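Local coordinates for protein methylmalonyl-CoA carboxyltransferase 12S subunit (Propionibacterium freudenreichii, PDB 1ON9) that catalyses transfer of the carboxyl group of methylmalonyl-CoA to the biotin of the 1.3S subunit, releasing propanoyl-CoA, as the hexameric core of transcarboxylase, at residues F135-G140 against A172-P177; Q366-P371 against T404-K409; G443-I448 against E465-Y470; R322-S327 against D494-I499. All blocks are in the same frame, centred on the assembly; numbering follows the deposited sequence.

Contact 1. Residues F135-G140 against A172-P177. With MCA (methylmalonyl-coenzyme A), chain N.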
loop_
_atom_site.group_PDB
_atom_site.type_symbol
_atom_site.label_atom_id
_atom_site.label_comp_id
_atom_site.label_asym_id
_atom_site.label_seq_id
_atom_site.Cartn_x
_atom_site.Cartn_y
_atom_site.Cartn_z
ATOM N N PHE E 135 -19.280 26.480 7.314
ATOM C CA PHE E 135 -20.377 26.908 6.474
ATOM C C PHE E 135 -21.458 27.560 7.319
ATOM O O PHE E 135 -21.974 26.954 8.256
ATOM C CB PHE E 135 -20.909 25.652 5.755
ATOM C CG PHE E 135 -21.919 25.907 4.656
ATOM C CD1 PHE E 135 -22.362 24.834 3.874
ATOM C CD2 PHE E 135 -22.445 27.176 4.407
ATOM C CE1 PHE E 135 -23.311 25.017 2.871
ATOM C CE2 PHE E 135 -23.393 27.364 3.404
ATOM C CZ PHE E 135 -23.829 26.280 2.636
ATOM N N PHE E 136 -21.763 28.810 6.993
ATOM C CA PHE E 136 -22.828 29.562 7.648
ATOM C C PHE E 136 -24.093 29.329 6.809
ATOM O O PHE E 136 -24.165 29.757 5.660
ATOM C CB PHE E 136 -22.538 31.066 7.647
ATOM C CG PHE E 136 -21.477 31.491 8.616
ATOM C CD1 PHE E 136 -20.149 31.569 8.224
ATOM C CD2 PHE E 136 -21.819 31.863 9.911
ATOM C CE1 PHE E 136 -19.161 32.025 9.108
ATOM C CE2 PHE E 136 -20.847 32.322 10.811
ATOM C CZ PHE E 136 -19.511 32.405 10.407
ATOM N N TYR E 137 -25.070 28.649 7.390
ATOM C CA TYR E 137 -26.331 28.365 6.735
ATOM C C TYR E 137 -27.325 29.440 7.129
ATOM O O TYR E 137 -27.415 29.819 8.296
ATOM C CB TYR E 137 -26.871 27.011 7.179
ATOM C CG TYR E 137 -26.006 25.850 6.777
ATOM C CD1 TYR E 137 -26.329 25.069 5.666
ATOM C CD2 TYR E 137 -24.886 25.508 7.526
ATOM C CE1 TYR E 137 -25.565 23.966 5.319
ATOM C CE2 TYR E 137 -24.102 24.399 7.189
ATOM C CZ TYR E 137 -24.454 23.633 6.090
ATOM O OH TYR E 137 -23.730 22.521 5.789
ATOM N N ASP E 138 -28.087 29.903 6.150
ATOM C CA ASP E 138 -29.074 30.954 6.350
ATOM C C ASP E 138 -29.865 30.846 5.052
ATOM O O ASP E 138 -29.609 31.582 4.100
ATOM C CB ASP E 138 -28.354 32.309 6.451
ATOM C CG ASP E 138 -29.245 33.415 7.020
ATOM O OD1 ASP E 138 -30.471 33.198 7.102
ATOM O OD2 ASP E 138 -28.717 34.497 7.368
ATOM N N SER E 139 -30.829 29.928 5.020
ATOM C CA SER E 139 -31.578 29.670 3.793
ATOM C C SER E 139 -33.045 29.344 3.978
ATOM O O SER E 139 -33.410 28.492 4.776
ATOM C CB SER E 139 -30.913 28.510 3.037
ATOM O OG SER E 139 -31.689 28.090 1.921
ATOM N N GLY E 140 -33.885 30.022 3.209
ATOM C CA GLY E 140 -35.308 29.776 3.289
ATOM C C GLY E 140 -35.672 28.436 2.666
ATOM O O GLY E 140 -36.837 28.073 2.640
ATOM N N ALA E 172 -20.742 23.492 10.951
ATOM C CA ALA E 172 -21.898 24.157 10.385
ATOM C C ALA E 172 -22.369 25.196 11.386
ATOM O O ALA E 172 -22.459 24.917 12.583
ATOM C CB ALA E 172 -23.018 23.143 10.120
ATOM N N ILE E 173 -22.622 26.406 10.906
ATOM C CA ILE E 173 -23.139 27.453 11.776
ATOM C C ILE E 173 -24.474 27.834 11.163
ATOM O O ILE E 173 -24.537 28.416 10.076
ATOM C CB ILE E 173 -22.242 28.713 11.834
ATOM C CG1 ILE E 173 -20.853 28.355 12.379
ATOM C CG2 ILE E 173 -22.881 29.747 12.765
ATOM C CD1 ILE E 173 -19.766 28.444 11.343
ATOM N N ILE E 174 -25.545 27.469 11.851
ATOM C CA ILE E 174 -26.880 27.762 11.365
ATOM C C ILE E 174 -27.211 29.083 12.032
ATOM O O ILE E 174 -27.358 29.165 13.261
ATOM C CB ILE E 174 -27.864 26.627 11.750
ATOM C CG1 ILE E 174 -27.289 25.291 11.238
ATOM C CG2 ILE E 174 -29.245 26.889 11.123
ATOM C CD1 ILE E 174 -28.159 24.107 11.441
ATOM N N ALA E 175 -27.297 30.122 11.211
ATOM C CA ALA E 175 -27.530 31.470 11.718
ATOM C C ALA E 175 -28.737 32.128 11.074
ATOM O O ALA E 175 -28.827 33.360 10.991
ATOM C CB ALA E 175 -26.277 32.312 11.485
ATOM N N GLY E 176 -29.658 31.288 10.619
ATOM C CA GLY E 176 -30.871 31.761 9.987
ATOM C C GLY E 176 -31.717 30.531 9.711
ATOM O O GLY E 176 -31.481 29.472 10.303
ATOM N N PRO E 177 -32.716 30.627 8.823
ATOM C CA PRO E 177 -33.529 29.444 8.551
ATOM C C PRO E 177 -32.673 28.371 7.904
ATOM O O PRO E 177 -31.652 28.663 7.292
ATOM C CB PRO E 177 -34.584 29.959 7.568
ATOM C CG PRO E 177 -34.684 31.398 7.886
ATOM C CD PRO E 177 -33.256 31.805 8.127
HETATM C C8 MCA N . -37.496 32.910 1.484
HETATM N N9 MCA N . -37.382 33.742 0.360
HETATM C C4 MCA N . -37.194 32.865 -0.696
HETATM C C5 MCA N . -37.212 31.569 -0.126
HETATM N N7 MCA N . -37.402 31.625 1.244
HETATM N N3 MCA N . -37.024 33.177 -2.047
HETATM C C2 MCA N . -36.864 32.062 -2.825
HETATM N N1 MCA N . -36.862 30.760 -2.391
HETATM C C6 MCA N . -37.034 30.464 -1.037
HETATM N N6 MCA N . -37.023 29.170 -0.678
HETATM C "C1'" MCA N . -37.422 35.100 0.198
HETATM C "C2'" MCA N . -38.889 35.564 0.184
HETATM O "O2'" MCA N . -39.461 35.412 -1.094
HETATM C "C3'" MCA N . -38.769 36.988 0.718
HETATM O "O3'" MCA N . -38.585 37.917 -0.359
HETATM C "C4'" MCA N . -37.581 36.928 1.712
HETATM O "O4'" MCA N . -36.798 35.745 1.309
HETATM C "C5'" MCA N . -37.908 36.712 3.236
HETATM O "O5'" MCA N . -39.094 36.628 3.327
HETATM P P3 MCA N . -38.282 39.527 -0.682
HETATM O O31 MCA N . -39.638 39.832 -0.111
HETATM O O32 MCA N . -38.233 39.692 -2.181
HETATM O O33 MCA N . -37.196 40.278 0.059
#

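Contact 2. Residues Q366-P371 against T404-K409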
loop_
_atom_site.group_PDB
_atom_site.type_symbol
_atom_site.label_atom_id
_atom_site.label_comp_id
_atom_site.label_asym_id
_atom_site.label_seq_id
_atom_site.Cartn_x
_atom_site.Cartn_y
_atom_site.Cartn_z
ATOM N N GLN E 366 -11.798 9.210 29.812
ATOM C CA GLN E 366 -13.073 8.888 30.456
ATOM C C GLN E 366 -13.013 9.081 31.972
ATOM O O GLN E 366 -12.020 8.725 32.615
ATOM C CB GLN E 366 -13.472 7.424 30.181
ATOM C CG GLN E 366 -13.873 7.104 28.731
ATOM C CD GLN E 366 -12.792 7.441 27.732
ATOM O OE1 GLN E 366 -12.986 8.284 26.843
ATOM N NE2 GLN E 366 -11.640 6.785 27.864
ATOM N N LEU E 367 -14.074 9.653 32.532
ATOM C CA LEU E 367 -14.195 9.832 33.979
ATOM C C LEU E 367 -15.454 9.032 34.291
ATOM O O LEU E 367 -16.576 9.419 33.932
ATOM C CB LEU E 367 -14.354 11.312 34.329
ATOM C CG LEU E 367 -13.157 12.187 33.942
ATOM C CD1 LEU E 367 -13.438 13.619 34.391
ATOM C CD2 LEU E 367 -11.860 11.664 34.587
ATOM N N VAL E 368 -15.255 7.904 34.959
ATOM C CA VAL E 368 -16.342 6.980 35.225
ATOM C C VAL E 368 -16.971 6.976 36.604
ATOM O O VAL E 368 -16.299 6.880 37.635
ATOM C CB VAL E 368 -15.880 5.524 34.904
ATOM C CG1 VAL E 368 -17.058 4.550 34.935
ATOM C CG2 VAL E 368 -15.180 5.488 33.530
ATOM N N ASP E 369 -18.287 7.073 36.597
ATOM C CA ASP E 369 -19.076 6.993 37.810
ATOM C C ASP E 369 -20.460 6.729 37.249
ATOM O O ASP E 369 -21.277 7.637 37.128
ATOM C CB ASP E 369 -19.057 8.297 38.602
ATOM C CG ASP E 369 -19.618 8.105 39.991
ATOM O OD1 ASP E 369 -20.172 7.010 40.224
ATOM O OD2 ASP E 369 -19.516 9.021 40.836
ATOM N N VAL E 370 -20.698 5.469 36.897
ATOM C CA VAL E 370 -21.946 5.065 36.267
ATOM C C VAL E 370 -22.515 3.804 36.933
ATOM O O VAL E 370 -21.847 2.768 37.017
ATOM C CB VAL E 370 -21.680 4.853 34.736
ATOM C CG1 VAL E 370 -20.660 3.712 34.537
ATOM C CG2 VAL E 370 -22.993 4.603 33.985
ATOM N N PRO E 371 -23.759 3.883 37.423
ATOM C CA PRO E 371 -24.437 2.768 38.096
ATOM C C PRO E 371 -25.113 1.774 37.163
ATOM O O PRO E 371 -25.575 0.722 37.598
ATOM C CB PRO E 371 -25.446 3.484 38.977
ATOM C CG PRO E 371 -25.895 4.576 38.086
ATOM C CD PRO E 371 -24.573 5.107 37.516
ATOM N N THR E 404 -8.825 5.972 30.890
ATOM C CA THR E 404 -10.005 5.914 31.724
ATOM C C THR E 404 -9.687 5.954 33.209
ATOM O O THR E 404 -8.815 5.239 33.698
ATOM C CB THR E 404 -10.789 4.626 31.416
ATOM O OG1 THR E 404 -11.194 4.654 30.044
ATOM C CG2 THR E 404 -12.013 4.488 32.318
ATOM N N VAL E 405 -10.409 6.807 33.913
ATOM C CA VAL E 405 -10.236 6.935 35.341
ATOM C C VAL E 405 -11.581 6.617 35.961
ATOM O O VAL E 405 -12.592 7.244 35.643
ATOM C CB VAL E 405 -9.806 8.359 35.728
ATOM C CG1 VAL E 405 -9.654 8.468 37.265
ATOM C CG2 VAL E 405 -8.477 8.688 35.058
ATOM N N VAL E 406 -11.603 5.621 36.830
ATOM C CA VAL E 406 -12.851 5.274 37.481
ATOM C C VAL E 406 -12.917 6.011 38.802
ATOM O O VAL E 406 -12.165 5.714 39.736
ATOM C CB VAL E 406 -12.951 3.771 37.700
ATOM C CG1 VAL E 406 -14.261 3.433 38.401
ATOM C CG2 VAL E 406 -12.850 3.065 36.347
ATOM N N LEU E 407 -13.818 6.989 38.859
ATOM C CA LEU E 407 -14.002 7.811 40.048
ATOM C C LEU E 407 -14.758 7.071 41.130
ATOM O O LEU E 407 -14.377 7.116 42.296
ATOM C CB LEU E 407 -14.784 9.085 39.702
ATOM C CG LEU E 407 -14.245 9.978 38.573
ATOM C CD1 LEU E 407 -15.124 11.221 38.458
ATOM C CD2 LEU E 407 -12.797 10.384 38.862
ATOM N N ARG E 408 -15.835 6.393 40.743
ATOM C CA ARG E 408 -16.653 5.710 41.723
ATOM C C ARG E 408 -17.380 4.494 41.120
ATOM O O ARG E 408 -16.746 3.496 40.820
ATOM C CB ARG E 408 -17.627 6.741 42.317
ATOM C CG ARG E 408 -18.333 6.316 43.593
ATOM C CD ARG E 408 -18.895 7.541 44.314
ATOM N NE ARG E 408 -19.919 8.232 43.527
ATOM C CZ ARG E 408 -20.774 9.110 44.037
ATOM N NH1 ARG E 408 -20.721 9.414 45.337
ATOM N NH2 ARG E 408 -21.703 9.659 43.267
ATOM N N LYS E 409 -18.692 4.569 40.934
ATOM C CA LYS E 409 -19.412 3.417 40.383
ATOM C C LYS E 409 -18.993 3.066 38.950
ATOM O O LYS E 409 -18.750 3.943 38.125
ATOM C CB LYS E 409 -20.918 3.673 40.402
ATOM C CG LYS E 409 -21.514 3.972 41.768
ATOM C CD LYS E 409 -23.026 4.185 41.626
ATOM C CE LYS E 409 -23.704 4.627 42.931
ATOM N NZ LYS E 409 -23.409 6.051 43.290
HETATM O O HOH W 1 -22.402 7.511 41.415
#

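Contact 3. Residues G443-I448 against E465-Y470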
loop_
_atom_site.group_PDB
_atom_site.type_symbol
_atom_site.label_atom_id
_atom_site.label_comp_id
_atom_site.label_asym_id
_atom_site.label_seq_id
_atom_site.Cartn_x
_atom_site.Cartn_y
_atom_site.Cartn_z
ATOM N N GLY E 443 -27.049 -7.103 45.905
ATOM C CA GLY E 443 -27.807 -7.897 44.954
ATOM C C GLY E 443 -27.152 -9.240 44.683
ATOM O O GLY E 443 -27.817 -10.274 44.623
ATOM N N ALA E 444 -25.833 -9.234 44.529
ATOM C CA ALA E 444 -25.105 -10.463 44.253
ATOM C C ALA E 444 -25.215 -11.477 45.385
ATOM O O ALA E 444 -25.542 -12.641 45.153
ATOM C CB ALA E 444 -23.637 -10.152 43.976
ATOM N N ALA E 445 -24.938 -11.048 46.610
ATOM C CA ALA E 445 -25.005 -11.974 47.738
ATOM C C ALA E 445 -26.405 -12.553 47.878
ATOM O O ALA E 445 -26.568 -13.741 48.164
ATOM C CB ALA E 445 -24.588 -11.267 49.036
ATOM N N ASN E 446 -27.416 -11.718 47.664
ATOM C CA ASN E 446 -28.792 -12.177 47.787
ATOM C C ASN E 446 -29.143 -13.240 46.766
ATOM O O ASN E 446 -29.923 -14.148 47.051
ATOM C CB ASN E 446 -29.767 -11.005 47.678
ATOM C CG ASN E 446 -29.785 -10.155 48.934
ATOM O OD1 ASN E 446 -29.671 -10.680 50.043
ATOM N ND2 ASN E 446 -29.940 -8.843 48.770
ATOM N N VAL E 447 -28.568 -13.136 45.575
ATOM C CA VAL E 447 -28.842 -14.127 44.550
ATOM C C VAL E 447 -28.040 -15.400 44.778
ATOM O O VAL E 447 -28.611 -16.487 44.870
ATOM C CB VAL E 447 -28.521 -13.600 43.130
ATOM C CG1 VAL E 447 -28.489 -14.762 42.143
ATOM C CG2 VAL E 447 -29.570 -12.589 42.700
ATOM N N ILE E 448 -26.723 -15.273 44.904
ATOM C CA ILE E 448 -25.902 -16.458 45.059
ATOM C C ILE E 448 -25.883 -17.148 46.417
ATOM O O ILE E 448 -25.572 -18.332 46.491
ATOM C CB ILE E 448 -24.455 -16.207 44.547
ATOM C CG1 ILE E 448 -23.792 -15.044 45.272
ATOM C CG2 ILE E 448 -24.498 -15.893 43.059
ATOM C CD1 ILE E 448 -22.403 -14.750 44.731
ATOM N N GLU E 465 -22.830 -10.738 56.390
ATOM C CA GLU E 465 -21.558 -11.430 56.226
ATOM C C GLU E 465 -21.241 -11.703 54.744
ATOM O O GLU E 465 -20.143 -11.402 54.267
ATOM C CB GLU E 465 -21.585 -12.751 57.014
ATOM C CG GLU E 465 -20.697 -13.862 56.450
ATOM C CD GLU E 465 -19.230 -13.496 56.450
ATOM O OE1 GLU E 465 -18.435 -14.198 55.785
ATOM O OE2 GLU E 465 -18.870 -12.507 57.125
ATOM N N LYS E 466 -22.205 -12.265 54.027
ATOM C CA LYS E 466 -22.020 -12.583 52.608
ATOM C C LYS E 466 -21.839 -11.358 51.710
ATOM O O LYS E 466 -21.079 -11.393 50.738
ATOM C CB LYS E 466 -23.195 -13.426 52.121
ATOM C CG LYS E 466 -23.294 -14.758 52.849
ATOM C CD LYS E 466 -21.976 -15.513 52.685
ATOM C CE LYS E 466 -21.950 -16.835 53.432
ATOM N NZ LYS E 466 -20.678 -17.572 53.154
ATOM N N ILE E 467 -22.549 -10.283 52.024
ATOM C CA ILE E 467 -22.432 -9.049 51.264
ATOM C C ILE E 467 -21.016 -8.512 51.437
ATOM O O ILE E 467 -20.374 -8.105 50.468
ATOM C CB ILE E 467 -23.434 -7.988 51.759
ATOM C CG1 ILE E 467 -24.861 -8.428 51.416
ATOM C CG2 ILE E 467 -23.118 -6.625 51.128
ATOM C CD1 ILE E 467 -25.918 -7.465 51.899
ATOM N N GLU E 468 -20.537 -8.523 52.679
ATOM C CA GLU E 468 -19.198 -8.045 53.013
ATOM C C GLU E 468 -18.149 -8.871 52.283
ATOM O O GLU E 468 -17.167 -8.352 51.738
ATOM C CB GLU E 468 -18.988 -8.151 54.524
ATOM C CG GLU E 468 -17.608 -7.759 55.027
ATOM C CD GLU E 468 -17.336 -6.272 54.922
ATOM O OE1 GLU E 468 -18.287 -5.510 54.647
ATOM O OE2 GLU E 468 -16.170 -5.866 55.125
ATOM N N GLU E 469 -18.371 -10.176 52.278
ATOM C CA GLU E 469 -17.483 -11.116 51.623
ATOM C C GLU E 469 -17.418 -10.822 50.121
ATOM O O GLU E 469 -16.341 -10.780 49.536
ATOM C CB GLU E 469 -18.011 -12.530 51.845
ATOM C CG GLU E 469 -16.948 -13.598 51.955
ATOM C CD GLU E 469 -17.552 -14.961 52.245
ATOM O OE1 GLU E 469 -18.327 -15.076 53.221
ATOM O OE2 GLU E 469 -17.251 -15.914 51.498
ATOM N N TYR E 470 -18.578 -10.621 49.503
ATOM C CA TYR E 470 -18.627 -10.340 48.069
ATOM C C TYR E 470 -18.007 -8.977 47.742
ATOM O O TYR E 470 -17.249 -8.839 46.785
ATOM C CB TYR E 470 -20.067 -10.353 47.570
ATOM C CG TYR E 470 -20.165 -10.372 46.059
ATOM C CD1 TYR E 470 -20.247 -11.582 45.369
ATOM C CD2 TYR E 470 -20.175 -9.184 45.320
ATOM C CE1 TYR E 470 -20.352 -11.622 43.973
ATOM C CE2 TYR E 470 -20.270 -9.205 43.916
ATOM C CZ TYR E 470 -20.361 -10.436 43.256
ATOM O OH TYR E 470 -20.479 -10.485 41.892
#

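Contact 4. Residues R322-S327 against D494-I499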
loop_
_atom_site.group_PDB
_atom_site.type_symbol
_atom_site.label_atom_id
_atom_site.label_comp_id
_atom_site.label_asym_id
_atom_site.label_seq_id
_atom_site.Cartn_x
_atom_site.Cartn_y
_atom_site.Cartn_z
ATOM N N ARG E 322 -7.730 20.421 27.278
ATOM C CA ARG E 322 -6.339 20.204 26.985
ATOM C C ARG E 322 -5.588 19.749 28.219
ATOM O O ARG E 322 -5.913 20.130 29.344
ATOM C CB ARG E 322 -5.703 21.487 26.438
ATOM C CG ARG E 322 -6.147 21.816 25.015
ATOM C CD ARG E 322 -5.399 23.003 24.454
ATOM N NE ARG E 322 -5.870 23.357 23.119
ATOM C CZ ARG E 322 -6.859 24.209 22.872
ATOM N NH1 ARG E 322 -7.490 24.801 23.874
ATOM N NH2 ARG E 322 -7.210 24.470 21.619
ATOM N N VAL E 323 -4.598 18.900 27.994
ATOM C CA VAL E 323 -3.737 18.455 29.072
ATOM C C VAL E 323 -2.354 18.704 28.494
ATOM O O VAL E 323 -2.013 18.182 27.430
ATOM C CB VAL E 323 -3.910 16.972 29.411
ATOM C CG1 VAL E 323 -2.960 16.604 30.566
ATOM C CG2 VAL E 323 -5.337 16.709 29.830
ATOM N N ASN E 324 -1.578 19.529 29.186
ATOM C CA ASN E 324 -0.250 19.883 28.711
ATOM C C ASN E 324 -0.338 20.426 27.276
ATOM O O ASN E 324 0.518 20.153 26.447
ATOM C CB ASN E 324 0.680 18.665 28.781
ATOM C CG ASN E 324 0.838 18.114 30.207
ATOM O OD1 ASN E 324 1.069 16.928 30.387
ATOM N ND2 ASN E 324 0.728 18.980 31.214
ATOM N N GLY E 325 -1.400 21.176 26.985
ATOM C CA GLY E 325 -1.567 21.779 25.668
ATOM C C GLY E 325 -2.175 20.923 24.566
ATOM O O GLY E 325 -2.557 21.429 23.515
ATOM N N ARG E 326 -2.273 19.626 24.808
ATOM C CA ARG E 326 -2.814 18.697 23.821
ATOM C C ARG E 326 -4.342 18.600 23.891
ATOM O O ARG E 326 -4.909 18.413 24.963
ATOM C CB ARG E 326 -2.206 17.311 24.065
ATOM C CG ARG E 326 -2.685 16.183 23.159
ATOM C CD ARG E 326 -2.412 14.837 23.848
ATOM N NE ARG E 326 -1.016 14.715 24.279
ATOM C CZ ARG E 326 0.007 14.520 23.448
ATOM N NH1 ARG E 326 -0.203 14.409 22.139
ATOM N NH2 ARG E 326 1.242 14.481 23.920
ATOM N N SER E 327 -5.003 18.716 22.744
ATOM C CA SER E 327 -6.453 18.590 22.717
ATOM C C SER E 327 -6.831 17.184 23.156
ATOM O O SER E 327 -6.194 16.220 22.749
ATOM C CB SER E 327 -7.008 18.781 21.301
ATOM O OG SER E 327 -6.841 20.094 20.838
ATOM N N ASP E 494 -3.633 12.954 42.477
ATOM C CA ASP E 494 -2.674 12.778 41.378
ATOM C C ASP E 494 -3.317 12.514 40.015
ATOM O O ASP E 494 -2.616 12.204 39.054
ATOM C CB ASP E 494 -1.743 11.599 41.662
ATOM C CG ASP E 494 -1.020 11.723 42.994
ATOM O OD1 ASP E 494 -0.638 12.849 43.350
ATOM O OD2 ASP E 494 -0.825 10.686 43.665
ATOM N N THR E 495 -4.635 12.624 39.939
ATOM C CA THR E 495 -5.344 12.349 38.697
ATOM C C THR E 495 -4.774 13.072 37.462
ATOM O O THR E 495 -4.519 12.440 36.438
ATOM C CB THR E 495 -6.831 12.694 38.840
ATOM O OG1 THR E 495 -7.417 11.888 39.879
ATOM C CG2 THR E 495 -7.552 12.445 37.515
ATOM N N ARG E 496 -4.568 14.384 37.557
ATOM C CA ARG E 496 -4.036 15.132 36.419
ATOM C C ARG E 496 -2.687 14.564 35.987
ATOM O O ARG E 496 -2.450 14.331 34.803
ATOM C CB ARG E 496 -3.902 16.620 36.758
ATOM C CG ARG E 496 -3.307 17.457 35.605
ATOM C CD ARG E 496 -3.367 18.943 35.926
ATOM N NE ARG E 496 -2.454 19.747 35.116
ATOM C CZ ARG E 496 -2.656 20.105 33.850
ATOM N NH1 ARG E 496 -3.755 19.735 33.198
ATOM N NH2 ARG E 496 -1.752 20.860 33.236
ATOM N N ARG E 497 -1.801 14.311 36.944
ATOM C CA ARG E 497 -0.503 13.765 36.581
ATOM C C ARG E 497 -0.637 12.406 35.894
ATOM O O ARG E 497 0.022 12.148 34.889
ATOM C CB ARG E 497 0.394 13.632 37.822
ATOM C CG ARG E 497 1.781 13.046 37.537
ATOM C CD ARG E 497 2.716 13.267 38.728
ATOM N NE ARG E 497 2.293 12.526 39.912
ATOM C CZ ARG E 497 2.441 11.212 40.065
ATOM N NH1 ARG E 497 3.002 10.486 39.108
ATOM N NH2 ARG E 497 2.026 10.617 41.176
ATOM N N LYS E 498 -1.476 11.529 36.442
ATOM C CA LYS E 498 -1.641 10.197 35.863
ATOM C C LYS E 498 -2.152 10.269 34.429
ATOM O O LYS E 498 -1.648 9.578 33.550
ATOM C CB LYS E 498 -2.588 9.353 36.722
ATOM C CG LYS E 498 -1.982 8.977 38.075
ATOM C CD LYS E 498 -0.782 8.087 37.878
ATOM C CE LYS E 498 -0.045 7.843 39.178
ATOM N NZ LYS E 498 1.149 6.987 38.933
ATOM N N ILE E 499 -3.155 11.104 34.196
ATOM C CA ILE E 499 -3.689 11.261 32.844
ATOM C C ILE E 499 -2.635 11.887 31.927
ATOM O O ILE E 499 -2.404 11.421 30.804
ATOM C CB ILE E 499 -4.933 12.158 32.860
ATOM C CG1 ILE E 499 -6.076 11.442 33.592
ATOM C CG2 ILE E 499 -5.339 12.525 31.432
ATOM C CD1 ILE E 499 -7.282 12.345 33.880
#

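Contact 1. Residues F135-G140 against A172-P177
Phe136 and Ile173 lie side by side where two parallel strands of a crotonase-type beta-alpha-beta unit run together. Backbone bonds form a ladder: Ile173 N gives its hydrogen to Phe135 O at 2.8 Å, Tyr137 N to Ile173 O, and Ala175 N to Tyr137 O. Beyond the corner at Gly176 the pairing resumes, Ser139 N reaching Pro177 O at 2.7 Å.

Apolar contacts fall on both faces. Ile173 CD1 sits over the centre of the Phe136 ring, a CH-pi contact 4.0 Å from its centroid, while Ile173 CG2 touches CD2 of that ring. Cutting Phe136 back to an alanine is likely to open a gap beside Ile173 and leave Ile173 CD1 without the ring it lies on. On the other face, Ala172 CB packs 3.4 Å from Tyr137 CE2; the Tyr137 hydroxyl bonds to Ser185.

Among polar side chains, Asp138 has CG anti to its own N (chi1 -165°), which brings OD1 to 3.2 Å from Gly176 CA, where a side chain would clash. Its OD2 is held by Arg49 and Gln38. Just past the strand, Gly140 O accepts a weak hydrogen bond of 3.5 Å from N6 of the methylmalonyl-CoA adenine.

Helix 147-164 connects the two strands; strands 95-102 and 191-195 flank the pair, and helix 241-253 packs on the Phe136-Ile173 face.

Contact 2. Residues Q366-P371 against T404-K409
Gln366 and Thr404 meet at one end of a parallel strand pair in the crotonase-like C-terminal half. The Gln366 chain bends at chi2 (57°), bringing NE2 back to Thr404 OG1 at 3.1 Å, with the hydroxyl oxygen in the amide plane; OG1 also bonds Cys419 O, and Gln366 OE1 bonds Tyr395. On the same face, Val368 CG2 lies across Thr404 CG2 at 3.5 Å. Leu367 and Val405 run side by side on the opposite face. Where the second strand turns its corner, Val368 O accepts from both Leu407 N and Arg408 N. Asp369 and Arg408 form a salt bridge with their carboxylate and guanidinium planes 78° apart, NE meeting OD2 from the syn side at 2.8 Å, with OD2 tilted 30° out of the guanidinium plane; Tyr290 also bonds OD2. Asp369 OD1 takes Lys409 N from above the carboxylate plane. Lys409 NZ bonds Gly286 O and a water, which accepts from NZ at 2.6 Å and donates to Asp369 OD1 at 2.6 Å.

Contact 3. Residues G443-I448 against E465-Y470
Ala444 drops its CB onto the face of the Tyr470 ring, where segments 443-448 and 465-470 (on helices 441-448 and 459-474) have axes 119° and 8.5 Å apart. The methyl stands 3.5 Å from the ring centroid in a CH-pi contact, displaced toward CZ. Ile448 approaches the same ring obliquely, its CD1 3.8 Å from Tyr470 CE1, and the two side chains cross at about a right angle. Ala445, next to Ala444 in the chain, is the second bump: its CB enters the hollow between Lys466 CB and Ile467 CG1, the latter at 3.7 Å. The small alanines let the backbones come close, Ala445 CA lying 5.3 Å from Ile467 CA. With CG anti to the backbone N (chi1 -167°), the Tyr470 ring reaches out from its helix to lie flat against the Ala444 methyl. Its hydroxyl bonds to Ile144 O of a second subunit, which also packs on Ala444. Replacing Tyr470 with an alanine would probably strip Ala444 and Ile448 of their shared surface and leave Ile144 O of that subunit without this partner. No hydrogen bond links the segments; methyl-to-ring and aliphatic contacts join them, while the ring's polar tip serves the subunit interface.

Contact 4. Residues R322-S327 against D494-I499
The guanidinium of Arg496 is gripped on all three nitrogens and lies against the hairpin turn at Val323 and Asn324. NE bonds to Asp271 O, NH1 to Ile299 O, and NH2 forms a salt bridge with Asp301. None of these partners belongs to the hairpin, which the guanidinium meets by packing: NH1 stands 4.2 Å from Val323 CG1, and Arg322 O lies near its plane at the edge, 4.4 Å from NH1. The Arg496 chain leaves its helix extended as far as NE; chi1 of 178° swings CG to the far side from the backbone N and carries the head past Val323, the two side chains running in opposite directions. Asn324 crosses obliquely, its amide turned 71° from the guanidinium; ND2 comes within 3.7 Å of NH2 but bonds to Asn269 O. Val323 CG2 also lies loosely against Ile499 CG2, 4.5 Å away.

The hairpin joining strands 316-323 and 326-333 makes a type I' beta turn from Val323 to Arg326, with Arg326 N bonded to Val323 O at 3.0 Å. Gly325 has backbone angles at which a side chain would press on the preceding carbonyl. Asp301 links the two parts, since its carboxylate also accepts from Asn324 N and Gly325 N. The buried charge of Arg496 is thus probably balanced by Asp301 and further stabilised by the carbonyls of Asp271 and Ile299, and helix 495-505 is tied to the turn through this shared carboxylate.

Overall arrangement
Contact 1 comes first along the chain, in the N-terminal sheet; the other three belong to the C-terminal half. Contacts 1 and 2 pair equivalent parallel strands in two seven-stranded sheets with matching strand order, their centres 38 Å apart, as expected of a chain built from two crotonase-like halves. Contacts 2 and 4 share the second sheet, where strands 326-333 and 364-370 are neighbours, and they touch: Val405 CG2 lies 3.9 Å from Ile499 CG1. Both contact 2 and contact 3 fall between the segments of contact 4, which brings helix 495-505 back to the sheet. Contact 3 is the outlier, its centre 57 Å from that of contact 1, in a helical region that meets a second subunit of the hexamer.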